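Long-range contacts in sterol regulatory element-binding protein cleavage-activating protein (Schizosaccharomyces pombe, PDB 4YHC), which escorts the sterol-regulated transcription factor precursor sre1 for processing at low sterol and low oxygen, its WD40 domain being the part described here: residues L50-V55 and L68-M73; L260-V265 and H293-K298; R276-Q281 and V327-N332. The protein carries 9 engineered substitutions. One frame throughout, in Å; residues are numbered along the deposited sequence.

Contact 1. Residues L50-V55 and L68-M73. Engineered in segment 50-55: Ser53 (natural residue Cys).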
ATOM      1  N   LEU A  50       7.271  18.063  -4.499  1.00 28.30           N
ATOM      2  CA  LEU A  50       7.084  18.605  -5.819  1.00 25.66           C
ATOM      3  C   LEU A  50       8.360  19.050  -6.506  1.00 32.41           C
ATOM      4  O   LEU A  50       8.378  19.054  -7.725  1.00 33.75           O
ATOM      5  CB  LEU A  50       6.168  19.834  -5.776  1.00 34.19           C
ATOM      6  CG  LEU A  50       4.703  19.667  -5.390  1.00 50.03           C
ATOM      7  CD1 LEU A  50       4.021  21.014  -5.197  1.00 53.67           C
ATOM      8  CD2 LEU A  50       3.963  18.834  -6.405  1.00 53.13           C
ATOM      9  N   ASP A  51       9.354  19.481  -5.737  1.00 25.66           N
ATOM     10  CA  ASP A  51      10.716  19.821  -6.213  1.00 29.16           C
ATOM     11  C   ASP A  51      11.737  18.652  -6.350  1.00 28.44           C
ATOM     12  O   ASP A  51      12.945  18.893  -6.439  1.00 30.79           O
ATOM     13  CB  ASP A  51      11.318  20.860  -5.267  1.00 30.39           C
ATOM     14  CG  ASP A  51      11.423  20.381  -3.817  1.00 35.65           C
ATOM     15  OD1 ASP A  51      10.923  19.269  -3.461  1.00 30.95           O
ATOM     16  OD2 ASP A  51      12.017  21.121  -2.997  1.00 30.38           O
ATOM     17  N   ARG A  52      11.238  17.404  -6.307  1.00 24.20           N
ATOM     18  CA  ARG A  52      12.055  16.158  -6.308  1.00 22.85           C
ATOM     19  C   ARG A  52      12.817  15.855  -4.996  1.00 24.74           C
ATOM     20  O   ARG A  52      13.503  14.853  -4.917  1.00 26.55           O
ATOM     21  CB  ARG A  52      12.957  16.071  -7.560  1.00 25.26           C
ATOM     22  CG  ARG A  52      12.120  16.129  -8.818  1.00 27.52           C
ATOM     23  CD  ARG A  52      12.901  16.329 -10.125  1.00 32.97           C
ATOM     24  NE  ARG A  52      13.724  17.500 -10.005  1.00 30.73           N
ATOM     25  CZ  ARG A  52      13.381  18.722 -10.372  1.00 36.66           C
ATOM     26  NH1 ARG A  52      12.247  18.941 -11.026  1.00 34.86           N
ATOM     27  NH2 ARG A  52      14.237  19.720 -10.141  1.00 29.99           N
ATOM     28  N   SER A  53      12.668  16.673  -3.953  1.00 19.45           N
ATOM     29  CA  SER A  53      13.402  16.440  -2.705  1.00 22.94           C
ATOM     30  C   SER A  53      12.961  15.094  -2.102  1.00 20.65           C
ATOM     31  O   SER A  53      11.792  14.696  -2.218  1.00 19.30           O
ATOM     32  CB  SER A  53      13.154  17.542  -1.663  1.00 24.79           C
ATOM     33  OG  SER A  53      11.792  17.945  -1.589  1.00 27.93           O
ATOM     34  N   LEU A  54      13.880  14.441  -1.434  1.00 22.31           N
ATOM     35  CA  LEU A  54      13.618  13.144  -0.873  1.00 30.45           C
ATOM     36  C   LEU A  54      13.984  13.092   0.593  1.00 22.84           C
ATOM     37  O   LEU A  54      15.082  13.441   0.979  1.00 24.61           O
ATOM     38  CB  LEU A  54      14.468  12.150  -1.604  1.00 22.83           C
ATOM     39  CG  LEU A  54      14.334  10.624  -1.612  1.00 30.74           C
ATOM     40  CD1 LEU A  54      15.452   9.896  -0.974  1.00 36.43           C
ATOM     41  CD2 LEU A  54      13.003   9.985  -1.313  1.00 17.70           C
ATOM     42  N   VAL A  55      13.106  12.507   1.370  1.00 18.56           N
ATOM     43  CA  VAL A  55      13.381  12.205   2.761  1.00 26.12           C
ATOM     44  C   VAL A  55      13.058  10.719   2.983  1.00 21.48           C
ATOM     45  O   VAL A  55      11.918  10.234   2.654  1.00 17.89           O
ATOM     46  CB  VAL A  55      12.519  13.082   3.721  1.00 23.67           C
ATOM     47  CG1 VAL A  55      12.772  12.682   5.167  1.00 24.04           C
ATOM     48  CG2 VAL A  55      12.749  14.599   3.490  1.00 19.31           C
ATOM     49  N   LEU A  68      17.652  14.214   0.768  1.00 25.49           N
ATOM     50  CA  LEU A  68      18.221  14.902  -0.419  1.00 28.36           C
ATOM     51  C   LEU A  68      17.372  16.059  -0.813  1.00 31.39           C
ATOM     52  O   LEU A  68      16.196  15.908  -1.111  1.00 29.10           O
ATOM     53  CB  LEU A  68      18.454  13.965  -1.602  1.00 28.02           C
ATOM     54  CG  LEU A  68      19.488  12.839  -1.385  1.00 37.52           C
ATOM     55  CD1 LEU A  68      19.448  11.796  -2.469  1.00 36.12           C
ATOM     56  CD2 LEU A  68      20.932  13.365  -1.235  1.00 37.85           C
ATOM     57  N   SER A  69      17.982  17.253  -0.855  1.00 28.84           N
ATOM     58  CA  SER A  69      17.306  18.431  -1.357  1.00 26.58           C
ATOM     59  C   SER A  69      17.131  18.370  -2.861  1.00 23.62           C
ATOM     60  O   SER A  69      17.761  17.591  -3.541  1.00 22.90           O
ATOM     61  CB  SER A  69      18.154  19.681  -1.016  1.00 32.64           C
ATOM     62  OG  SER A  69      19.486  19.526  -1.627  1.00 33.68           O
ATOM     63  N   LYS A  70      16.295  19.246  -3.385  1.00 27.11           N
ATOM     64  CA  LYS A  70      16.151  19.402  -4.831  1.00 35.24           C
ATOM     65  C   LYS A  70      17.479  19.506  -5.616  1.00 31.50           C
ATOM     66  O   LYS A  70      17.617  18.947  -6.686  1.00 34.03           O
ATOM     67  CB  LYS A  70      15.334  20.652  -5.110  1.00 33.51           C
ATOM     68  CG  LYS A  70      15.354  21.032  -6.584  1.00 37.15           C
ATOM     69  CD  LYS A  70      14.737  22.403  -6.786  1.00 45.61           C
ATOM     70  CE  LYS A  70      14.889  22.894  -8.207  1.00 46.90           C
ATOM     71  NZ  LYS A  70      14.811  24.368  -8.199  1.00 48.03           N
ATOM     72  N   GLU A  71      18.445  20.199  -5.039  1.00 35.50           N
ATOM     73  CA  GLU A  71      19.748  20.422  -5.658  1.00 37.59           C
ATOM     74  C   GLU A  71      20.687  19.259  -5.433  1.00 44.73           C
ATOM     75  O   GLU A  71      21.848  19.322  -5.841  1.00 43.93           O
ATOM     76  CB  GLU A  71      20.405  21.691  -5.089  1.00 31.87           C
ATOM     77  CG  GLU A  71      19.631  22.947  -5.437  1.00 35.53           C
ATOM     78  CD  GLU A  71      18.472  23.254  -4.487  1.00 35.97           C
ATOM     79  OE1 GLU A  71      17.588  24.006  -4.890  1.00 32.18           O
ATOM     80  OE2 GLU A  71      18.414  22.727  -3.360  1.00 32.62           O
ATOM     81  N   GLN A  72      20.208  18.203  -4.770  1.00 42.73           N
ATOM     82  CA  GLN A  72      20.993  17.001  -4.618  1.00 34.63           C
ATOM     83  C   GLN A  72      20.346  15.815  -5.366  1.00 35.59           C
ATOM     84  O   GLN A  72      20.707  14.633  -5.120  1.00 30.33           O
ATOM     85  CB  GLN A  72      21.204  16.705  -3.128  1.00 35.72           C
ATOM     86  CG  GLN A  72      22.052  17.746  -2.383  1.00 34.76           C
ATOM     87  CD  GLN A  72      21.787  17.805  -0.869  1.00 47.13           C
ATOM     88  OE1 GLN A  72      20.797  17.263  -0.353  1.00 40.44           O
ATOM     89  NE2 GLN A  72      22.682  18.502  -0.144  1.00 55.54           N
ATOM     90  N   MET A  73      19.439  16.140  -6.292  1.00 28.97           N
ATOM     91  CA  MET A  73      18.598  15.149  -6.971  1.00 29.80           C
ATOM     92  C   MET A  73      18.671  15.359  -8.471  1.00 31.72           C
ATOM     93  O   MET A  73      18.873  16.463  -8.892  1.00 28.36           O
ATOM     94  CB  MET A  73      17.119  15.287  -6.587  1.00 22.78           C
ATOM     95  CG  MET A  73      16.806  14.713  -5.207  1.00 33.06           C
ATOM     96  SD  MET A  73      16.812  12.891  -5.167  1.00 31.28           S
ATOM     97  CE  MET A  73      15.324  12.426  -5.976  1.00 22.77           C
TER
HETATM   98  O   HOH W   1      14.519  21.085  -1.779  1.00 32.89           O
HETATM   99  O   HOH W   2      16.814  18.349  -9.054  1.00 42.29           O
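Lys70 lies across Asp51 and Arg52. With chi1 at 169° its CG stands opposite the backbone N, and the chain then runs extended, slanting over both residues. Lys70 CB lies 3.3 Å and CG 3.2 Å from Asp51 O. CD rests near Asp51 CB, and CE comes within 3.8 Å of Arg52 NH2. NZ has by then left both neighbours: Lys70 NZ is 5.1 Å from Arg52 NH2 and forms no salt bridge with the Asp51 carboxylate. Water instead joins the polar groups. One molecule donates to Asp51 OD2 and accepts from Lys70 N; another accepts from Arg52 NH2 in the guanidinium plane and lies beside Lys70 O and Met73 O.

Nearby the backbones of Leu54 and Leu68 form an antiparallel hydrogen-bonded pair. Leu54 N donates to Leu68 O at 2.8 Å and Leu68 N to Leu54 O at 2.7 Å, the N-H...O angles being 168° and 171°. Met73, bent at both chi2 and chi3, brings CE to 3.2 Å from Arg52 O, while its SD lies against Leu54 CB.

Asp51 OD1 accepts from Ser53 N, an Asx turn in the link between the second and third strands of a propeller blade, where WD repeats commonly carry an aspartate. OG of the engineered Ser53 also donates to Asp51 OD1, a very short bond, and is hydrogen-bonded to His29 ND1. Lysine thus contributes its methylenes rather than its charge, and the two backbone bonds and bridging waters supply the polar joining.

Contact 2. Residues L260-V265 and H293-K298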
ATOM      1  N   LEU A 260     -20.444  -5.459  -5.101  1.00 22.40           N
ATOM      2  CA  LEU A 260     -20.110  -4.060  -4.831  1.00 22.16           C
ATOM      3  C   LEU A 260     -20.786  -3.148  -5.831  1.00 19.19           C
ATOM      4  O   LEU A 260     -21.145  -3.560  -6.926  1.00 21.89           O
ATOM      5  CB  LEU A 260     -18.571  -3.799  -4.905  1.00 16.28           C
ATOM      6  CG  LEU A 260     -17.829  -4.485  -3.745  1.00 24.96           C
ATOM      7  CD1 LEU A 260     -16.333  -4.337  -4.001  1.00 32.31           C
ATOM      8  CD2 LEU A 260     -18.182  -3.943  -2.354  1.00 25.74           C
ATOM      9  N   PRO A 261     -20.872  -1.888  -5.501  1.00 25.41           N
ATOM     10  CA  PRO A 261     -21.283  -0.909  -6.511  1.00 18.36           C
ATOM     11  C   PRO A 261     -20.132  -0.585  -7.414  1.00 18.24           C
ATOM     12  O   PRO A 261     -18.999  -1.116  -7.213  1.00 23.01           O
ATOM     13  CB  PRO A 261     -21.711   0.290  -5.675  1.00 18.96           C
ATOM     14  CG  PRO A 261     -20.956   0.186  -4.433  1.00 21.04           C
ATOM     15  CD  PRO A 261     -20.722  -1.280  -4.150  1.00 20.19           C
ATOM     16  N   PRO A 262     -20.403   0.231  -8.440  1.00 18.67           N
ATOM     17  CA  PRO A 262     -19.444   0.542  -9.418  1.00 18.67           C
ATOM     18  C   PRO A 262     -18.265   1.251  -8.781  1.00 24.56           C
ATOM     19  O   PRO A 262     -18.458   2.116  -7.956  1.00 23.46           O
ATOM     20  CB  PRO A 262     -20.186   1.508 -10.341  1.00 17.87           C
ATOM     21  CG  PRO A 262     -21.636   1.176 -10.160  1.00 23.27           C
ATOM     22  CD  PRO A 262     -21.760   0.802  -8.763  1.00 18.64           C
ATOM     23  N   ILE A 263     -17.073   0.895  -9.216  1.00 21.16           N
ATOM     24  CA  ILE A 263     -15.813   1.320  -8.560  1.00 20.55           C
ATOM     25  C   ILE A 263     -15.085   2.202  -9.533  1.00 23.99           C
ATOM     26  O   ILE A 263     -14.994   1.923 -10.718  1.00 27.44           O
ATOM     27  CB  ILE A 263     -14.993   0.072  -8.170  1.00 24.67           C
ATOM     28  CG1 ILE A 263     -15.634  -0.566  -6.956  1.00 21.64           C
ATOM     29  CG2 ILE A 263     -13.491   0.372  -7.897  1.00 18.32           C
ATOM     30  CD1 ILE A 263     -15.157  -1.974  -6.720  1.00 23.40           C
ATOM     31  N   LYS A 264     -14.583   3.310  -9.056  1.00 22.68           N
ATOM     32  CA  LYS A 264     -13.770   4.179  -9.868  1.00 18.70           C
ATOM     33  C   LYS A 264     -12.431   3.612 -10.193  1.00 16.66           C
ATOM     34  O   LYS A 264     -11.779   3.041  -9.345  1.00 17.03           O
ATOM     35  CB  LYS A 264     -13.620   5.500  -9.147  1.00 21.85           C
ATOM     36  CG  LYS A 264     -13.029   6.559 -10.008  1.00 25.62           C
ATOM     37  CD  LYS A 264     -13.282   7.918  -9.362  1.00 33.27           C
ATOM     38  CE  LYS A 264     -12.466   9.007 -10.035  1.00 38.87           C
ATOM     39  NZ  LYS A 264     -12.603   8.811 -11.522  1.00 45.28           N
ATOM     40  N   VAL A 265     -12.027   3.699 -11.452  1.00 20.96           N
ATOM     41  CA  VAL A 265     -10.813   3.126 -11.880  1.00 17.41           C
ATOM     42  C   VAL A 265      -9.608   3.525 -10.975  1.00 21.73           C
ATOM     43  O   VAL A 265      -9.479   4.623 -10.484  1.00 23.21           O
ATOM     44  CB  VAL A 265     -10.532   3.385 -13.390  1.00 30.81           C
ATOM     45  CG1 VAL A 265     -10.306   4.895 -13.588  1.00 34.47           C
ATOM     46  CG2 VAL A 265      -9.272   2.620 -13.764  1.00 23.15           C
ATOM     47  N   HIS A 293     -16.492   5.381  -5.065  1.00 16.48           N
ATOM     48  CA  HIS A 293     -17.721   4.979  -5.700  1.00 16.73           C
ATOM     49  C   HIS A 293     -17.778   5.743  -7.035  1.00 20.16           C
ATOM     50  O   HIS A 293     -17.626   6.999  -7.065  1.00 21.93           O
ATOM     51  CB  HIS A 293     -18.839   5.393  -4.751  1.00 16.79           C
ATOM     52  CG  HIS A 293     -20.147   4.735  -5.023  1.00 17.30           C
ATOM     53  ND1 HIS A 293     -20.857   4.914  -6.210  1.00 18.53           N
ATOM     54  CD2 HIS A 293     -20.857   3.873  -4.282  1.00 16.87           C
ATOM     55  CE1 HIS A 293     -21.978   4.210  -6.139  1.00 20.24           C
ATOM     56  NE2 HIS A 293     -21.998   3.581  -4.976  1.00 17.19           N
ATOM     57  N   ALA A 294     -17.898   5.020  -8.126  1.00 18.00           N
ATOM     58  CA  ALA A 294     -17.952   5.613  -9.441  1.00 18.22           C
ATOM     59  C   ALA A 294     -19.178   6.490  -9.722  1.00 20.65           C
ATOM     60  O   ALA A 294     -19.135   7.316 -10.611  1.00 25.28           O
ATOM     61  CB  ALA A 294     -17.866   4.524 -10.514  1.00 20.47           C
ATOM     62  N   VAL A 295     -20.235   6.378  -8.953  1.00 21.37           N
ATOM     63  CA  VAL A 295     -21.436   7.164  -9.143  1.00 18.53           C
ATOM     64  C   VAL A 295     -21.358   8.410  -8.308  1.00 23.05           C
ATOM     65  O   VAL A 295     -21.378   9.501  -8.842  1.00 18.90           O
ATOM     66  CB  VAL A 295     -22.741   6.415  -8.816  1.00 20.82           C
ATOM     67  CG1 VAL A 295     -23.992   7.327  -9.064  1.00 21.19           C
ATOM     68  CG2 VAL A 295     -22.827   5.127  -9.630  1.00 21.39           C
ATOM     69  N   THR A 296     -21.221   8.261  -7.009  1.00 22.37           N
ATOM     70  CA  THR A 296     -21.236   9.442  -6.086  1.00 23.49           C
ATOM     71  C   THR A 296     -19.866  10.085  -5.835  1.00 22.21           C
ATOM     72  O   THR A 296     -19.776  11.107  -5.188  1.00 21.45           O
ATOM     73  CB  THR A 296     -21.765   9.000  -4.723  1.00 22.68           C
ATOM     74  OG1 THR A 296     -20.935   7.963  -4.209  1.00 23.92           O
ATOM     75  CG2 THR A 296     -23.210   8.427  -4.873  1.00 28.05           C
ATOM     76  N   GLU A 297     -18.808   9.467  -6.362  1.00 21.88           N
ATOM     77  CA  GLU A 297     -17.465   9.867  -6.068  1.00 26.73           C
ATOM     78  C   GLU A 297     -17.155   9.984  -4.578  1.00 19.49           C
ATOM     79  O   GLU A 297     -16.234  10.673  -4.225  1.00 26.06           O
ATOM     80  CB  GLU A 297     -17.141  11.180  -6.798  1.00 30.42           C
ATOM     81  CG  GLU A 297     -17.197  11.003  -8.307  1.00 36.63           C
ATOM     82  CD  GLU A 297     -15.847  10.754  -8.959  1.00 60.14           C
ATOM     83  OE1 GLU A 297     -15.795  10.647 -10.215  1.00 59.45           O
ATOM     84  OE2 GLU A 297     -14.826  10.653  -8.226  1.00 73.94           O
ATOM     85  N   LYS A 298     -17.872   9.279  -3.733  1.00 19.16           N
ATOM     86  CA  LYS A 298     -17.581   9.214  -2.290  1.00 16.86           C
ATOM     87  C   LYS A 298     -16.578   8.070  -2.015  1.00 21.34           C
ATOM     88  O   LYS A 298     -16.593   7.054  -2.660  1.00 19.21           O
ATOM     89  CB  LYS A 298     -18.826   8.941  -1.460  1.00 25.19           C
ATOM     90  CG  LYS A 298     -19.884  10.036  -1.541  1.00 34.00           C
ATOM     91  CD  LYS A 298     -19.502  11.251  -0.740  1.00 46.25           C
ATOM     92  CE  LYS A 298     -20.680  12.215  -0.580  1.00 53.28           C
ATOM     93  NZ  LYS A 298     -20.639  13.175  -1.706  1.00 54.05           N
TER
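Loop packs on turn at the protein surface here: Pro261, Pro262 and Lys264, in the link from strand 253-259 to strand 269-278, meet His293, Ala294 and Glu297, in the turn between strands 281-292 and 299-304. One cross-contact hydrogen bond ties the backbones. Ala294 N donates to Pro262 O at 3.0 Å with a straight N-H...O angle of 168°, although the donor stands 45° out of the carbonyl plane. Just beyond it the methyl of Ala294, its CB, lies beside Pro262 CB at 3.8 Å.

The imidazole of His293 reaches the prolines because its CG is placed trans to the backbone N (chi1 -163°), which brings the ring back to the loop although the CB bond leads away from it. His293 NE2 lies 3.4 Å from Pro261 CB, the two side chains crossing at about a right angle, while Pro262 O stands over one ring face, displaced toward the rim. Val295 N, in the ring plane, donates to His293 ND1 at 3.2 Å, which helps to hold the ring's rotation. A leucine at His293 would probably leave Val295 N without its acceptor and set the side chain free to turn against Pro261.

At the far end Lys264 and Glu297 make a long salt bridge, NZ to OE1 3.9 Å; closer is the aliphatic part, Lys264 CD to Glu297 OE2 3.3 Å. Ile263 turns inward onto Phe291. A crossover from the outer strand of one blade lying against the turn between the second and third strands of the next is typical of WD40 beta-propellers.

Contact 3. Residues R276-Q281 and V327-N332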
ATOM      1  N   ARG A 276      -3.042 -15.771   9.377  1.00 18.79           N
ATOM      2  CA  ARG A 276      -2.219 -16.899   9.875  1.00 19.50           C
ATOM      3  C   ARG A 276      -2.426 -18.045   8.905  1.00 23.99           C
ATOM      4  O   ARG A 276      -3.432 -18.061   8.136  1.00 21.04           O
ATOM      5  CB  ARG A 276      -2.549 -17.259  11.327  1.00 18.69           C
ATOM      6  CG  ARG A 276      -3.954 -17.828  11.567  1.00 21.00           C
ATOM      7  CD  ARG A 276      -5.004 -16.762  11.692  1.00 22.10           C
ATOM      8  NE  ARG A 276      -6.203 -17.216  12.395  1.00 24.55           N
ATOM      9  CZ  ARG A 276      -7.263 -16.455  12.593  1.00 28.31           C
ATOM     10  NH1 ARG A 276      -7.271 -15.197  12.127  1.00 21.48           N
ATOM     11  NH2 ARG A 276      -8.310 -16.936  13.267  1.00 24.64           N
ATOM     12  N   PHE A 277      -1.463 -18.973   8.859  1.00 18.04           N
ATOM     13  CA  PHE A 277      -1.523 -20.045   7.904  1.00 19.04           C
ATOM     14  C   PHE A 277      -1.501 -21.318   8.732  1.00 24.86           C
ATOM     15  O   PHE A 277      -0.572 -21.503   9.571  1.00 20.60           O
ATOM     16  CB  PHE A 277      -0.374 -19.921   6.991  1.00 18.23           C
ATOM     17  CG  PHE A 277      -0.356 -20.907   5.890  1.00 19.74           C
ATOM     18  CD1 PHE A 277       0.288 -22.129   6.030  1.00 18.97           C
ATOM     19  CD2 PHE A 277      -0.896 -20.608   4.680  1.00 18.20           C
ATOM     20  CE1 PHE A 277       0.307 -23.035   5.000  1.00 19.22           C
ATOM     21  CE2 PHE A 277      -0.905 -21.510   3.664  1.00 18.44           C
ATOM     22  CZ  PHE A 277      -0.246 -22.724   3.818  1.00 18.95           C
ATOM     23  N   VAL A 278      -2.563 -22.112   8.607  1.00 24.82           N
ATOM     24  CA  VAL A 278      -2.751 -23.267   9.476  1.00 25.34           C
ATOM     25  C   VAL A 278      -3.259 -24.419   8.592  1.00 27.65           C
ATOM     26  O   VAL A 278      -4.292 -24.304   7.839  1.00 22.13           O
ATOM     27  CB  VAL A 278      -3.757 -23.058  10.601  1.00 29.45           C
ATOM     28  CG1 VAL A 278      -3.866 -24.368  11.417  1.00 23.49           C
ATOM     29  CG2 VAL A 278      -3.411 -21.918  11.559  1.00 24.85           C
ATOM     30  N   ASN A 279      -2.475 -25.495   8.618  1.00 24.55           N
ATOM     31  CA  ASN A 279      -2.768 -26.686   7.828  1.00 31.85           C
ATOM     32  C   ASN A 279      -3.187 -26.383   6.433  1.00 28.34           C
ATOM     33  O   ASN A 279      -4.258 -26.847   5.977  1.00 24.80           O
ATOM     34  CB  ASN A 279      -3.888 -27.473   8.528  1.00 36.76           C
ATOM     35  CG  ASN A 279      -4.164 -28.826   7.889  1.00 55.87           C
ATOM     36  OD1 ASN A 279      -3.359 -29.367   7.109  1.00 64.01           O
ATOM     37  ND2 ASN A 279      -5.342 -29.385   8.211  1.00 55.42           N
ATOM     38  N   GLY A 280      -2.361 -25.634   5.717  1.00 22.76           N
ATOM     39  CA  GLY A 280      -2.612 -25.394   4.294  1.00 19.92           C
ATOM     40  C   GLY A 280      -3.632 -24.301   3.998  1.00 19.39           C
ATOM     41  O   GLY A 280      -3.843 -23.959   2.869  1.00 21.24           O
ATOM     42  N   GLN A 281      -4.128 -23.669   5.034  1.00 19.18           N
ATOM     43  CA  GLN A 281      -5.183 -22.638   4.946  1.00 18.73           C
ATOM     44  C   GLN A 281      -4.670 -21.263   5.302  1.00 20.79           C
ATOM     45  O   GLN A 281      -4.182 -21.050   6.428  1.00 23.77           O
ATOM     46  CB  GLN A 281      -6.291 -22.916   5.976  1.00 18.86           C
ATOM     47  CG  GLN A 281      -7.005 -24.220   5.727  1.00 26.39           C
ATOM     48  CD  GLN A 281      -8.084 -24.514   6.708  1.00 26.73           C
ATOM     49  OE1 GLN A 281      -8.241 -23.865   7.750  1.00 28.40           O
ATOM     50  NE2 GLN A 281      -8.817 -25.547   6.407  1.00 29.54           N
ATOM     51  N   VAL A 327      -2.652 -31.769  13.219  1.00 60.14           N
ATOM     52  CA  VAL A 327      -1.570 -30.899  13.745  1.00 60.74           C
ATOM     53  C   VAL A 327      -2.154 -29.786  14.581  1.00 54.73           C
ATOM     54  O   VAL A 327      -3.376 -29.679  14.742  1.00 52.36           O
ATOM     55  CB  VAL A 327      -0.619 -30.288  12.669  1.00 59.36           C
ATOM     56  CG1 VAL A 327       0.287 -31.367  12.061  1.00 60.33           C
ATOM     57  CG2 VAL A 327      -1.379 -29.460  11.625  1.00 56.09           C
ATOM     58  N   HIS A 328      -1.275 -28.970  15.151  1.00 52.07           N
ATOM     59  CA  HIS A 328      -1.735 -27.980  16.065  1.00 55.64           C
ATOM     60  C   HIS A 328      -2.612 -26.963  15.325  1.00 50.14           C
ATOM     61  O   HIS A 328      -2.219 -26.433  14.287  1.00 58.01           O
ATOM     62  CB  HIS A 328      -0.587 -27.286  16.802  1.00 63.88           C
ATOM     63  CG  HIS A 328      -1.085 -26.327  17.826  1.00 71.32           C
ATOM     64  ND1 HIS A 328      -0.830 -24.973  17.773  1.00 77.39           N
ATOM     65  CD2 HIS A 328      -1.924 -26.513  18.872  1.00 74.08           C
ATOM     66  CE1 HIS A 328      -1.445 -24.372  18.777  1.00 75.91           C
ATOM     67  NE2 HIS A 328      -2.116 -25.284  19.458  1.00 74.98           N
ATOM     68  N   ASP A 329      -3.813 -26.739  15.849  1.00 44.67           N
ATOM     69  CA  ASP A 329      -4.711 -25.743  15.289  1.00 44.78           C
ATOM     70  C   ASP A 329      -5.059 -24.705  16.337  1.00 42.41           C
ATOM     71  O   ASP A 329      -5.953 -24.919  17.158  1.00 38.06           O
ATOM     72  CB  ASP A 329      -5.970 -26.351  14.719  1.00 42.46           C
ATOM     73  CG  ASP A 329      -6.785 -25.325  13.905  1.00 39.56           C
ATOM     74  OD1 ASP A 329      -6.759 -24.122  14.235  1.00 32.27           O
ATOM     75  OD2 ASP A 329      -7.438 -25.737  12.950  1.00 37.68           O
ATOM     76  N   PRO A 330      -4.350 -23.562  16.299  1.00 41.50           N
ATOM     77  CA  PRO A 330      -4.620 -22.462  17.224  1.00 38.47           C
ATOM     78  C   PRO A 330      -6.047 -21.861  17.177  1.00 33.96           C
ATOM     79  O   PRO A 330      -6.368 -21.123  18.058  1.00 39.69           O
ATOM     80  CB  PRO A 330      -3.608 -21.402  16.790  1.00 44.93           C
ATOM     81  CG  PRO A 330      -3.412 -21.640  15.336  1.00 48.12           C
ATOM     82  CD  PRO A 330      -3.462 -23.148  15.196  1.00 40.41           C
ATOM     83  N   ASP A 331      -6.870 -22.156  16.164  1.00 31.70           N
ATOM     84  CA  ASP A 331      -8.225 -21.577  16.027  1.00 35.16           C
ATOM     85  C   ASP A 331      -9.360 -22.580  16.366  1.00 54.12           C
ATOM     86  O   ASP A 331     -10.515 -22.447  15.904  1.00 53.68           O
ATOM     87  CB  ASP A 331      -8.425 -21.062  14.582  1.00 34.10           C
ATOM     88  CG  ASP A 331      -7.434 -19.933  14.203  1.00 33.56           C
ATOM     89  OD1 ASP A 331      -7.364 -18.928  14.945  1.00 34.37           O
ATOM     90  OD2 ASP A 331      -6.767 -20.064  13.158  1.00 29.47           O
ATOM     91  N   ASN A 332      -9.036 -23.582  17.164  1.00 52.98           N
ATOM     92  CA  ASN A 332     -10.025 -24.588  17.572  1.00 63.46           C
ATOM     93  C   ASN A 332     -11.300 -23.952  18.154  1.00 63.88           C
ATOM     94  O   ASN A 332     -12.372 -24.054  17.543  1.00 66.63           O
ATOM     95  CB  ASN A 332      -9.408 -25.630  18.534  1.00 65.27           C
ATOM     96  CG  ASN A 332      -8.559 -24.997  19.626  1.00 71.87           C
ATOM     97  OD1 ASN A 332      -9.074 -24.480  20.620  1.00 72.22           O
ATOM     98  ND2 ASN A 332      -7.242 -25.033  19.441  1.00 75.83           N
TER
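The backbones of 276-279 and 327-331 run 142° apart and stay separate, Val278 CA and Asp329 CA being 6.6 Å from each other, with no main-chain hydrogen bond between them, so side chains carry the contact. An ion pair joins them. Arg276 NE donates to Asp331 OD2 at 3.0 Å, nearly straight at 163°; NE meets OD2 on the syn side, somewhat out of the carboxylate plane, while OD2 itself lies near the guanidinium plane. Arg276 NH2 adds a weak bond to Asp331 OD1 at 2.8 Å. Two N-H groups therefore grip one carboxylate, the two planes being 54° apart. The arginine chain arrives there by bending at chi2. Arg283 is the second partner, with a salt bridge to Asp331 OD2, and Arg276 NH1 turns to Asn274 O and Ser285 OG; the buried carboxylate is thus shared between two arginines, which would probably favour its ionised form.

Val278 and Gln281 close a type I' turn, the tight hairpin joining strands 269-278 and 281-292 of a propeller blade. The facing segment belongs to the long excursion between strands 311-317 and 335-337, and folds as a type I turn from Asp329 to Asn332, where Asp329 OD1 accepts from Asp331 N at 2.8 Å in an Asx turn.

Val278, at the start of its turn, points at the other segment. Its CG2 methyl meets CG of the Pro330 ring at 3.8 Å, while CG1 lies 4.0 Å from Asp329 CG, the side chains crossing at about a right angle. Farther along, Asn279 CB approaches Val327 CG2 only loosely.

Overall arrangement
None of the three lies at the centre of the propeller. Contact 2 is a surface contact, whereas contacts 1 and 3 are partly buried; contacts 1 and 3 lie on opposite sides of the chain's centre, their centres about 48 Å apart. Contacts 1 and 2 both involve the turn between a blade's second and third strands, met by the segment leaving the same blade in contact 1 and by the one entering it in contact 2. Contacts 2 and 3 sit at opposite ends of the strand pair 269-278 and 281-292, and their segments alternate along the chain. Contact 1 combines a backbone pair, lysine methylenes and bridging waters, contact 2 proline and histidine packing, contact 3 a partly buried ion pair.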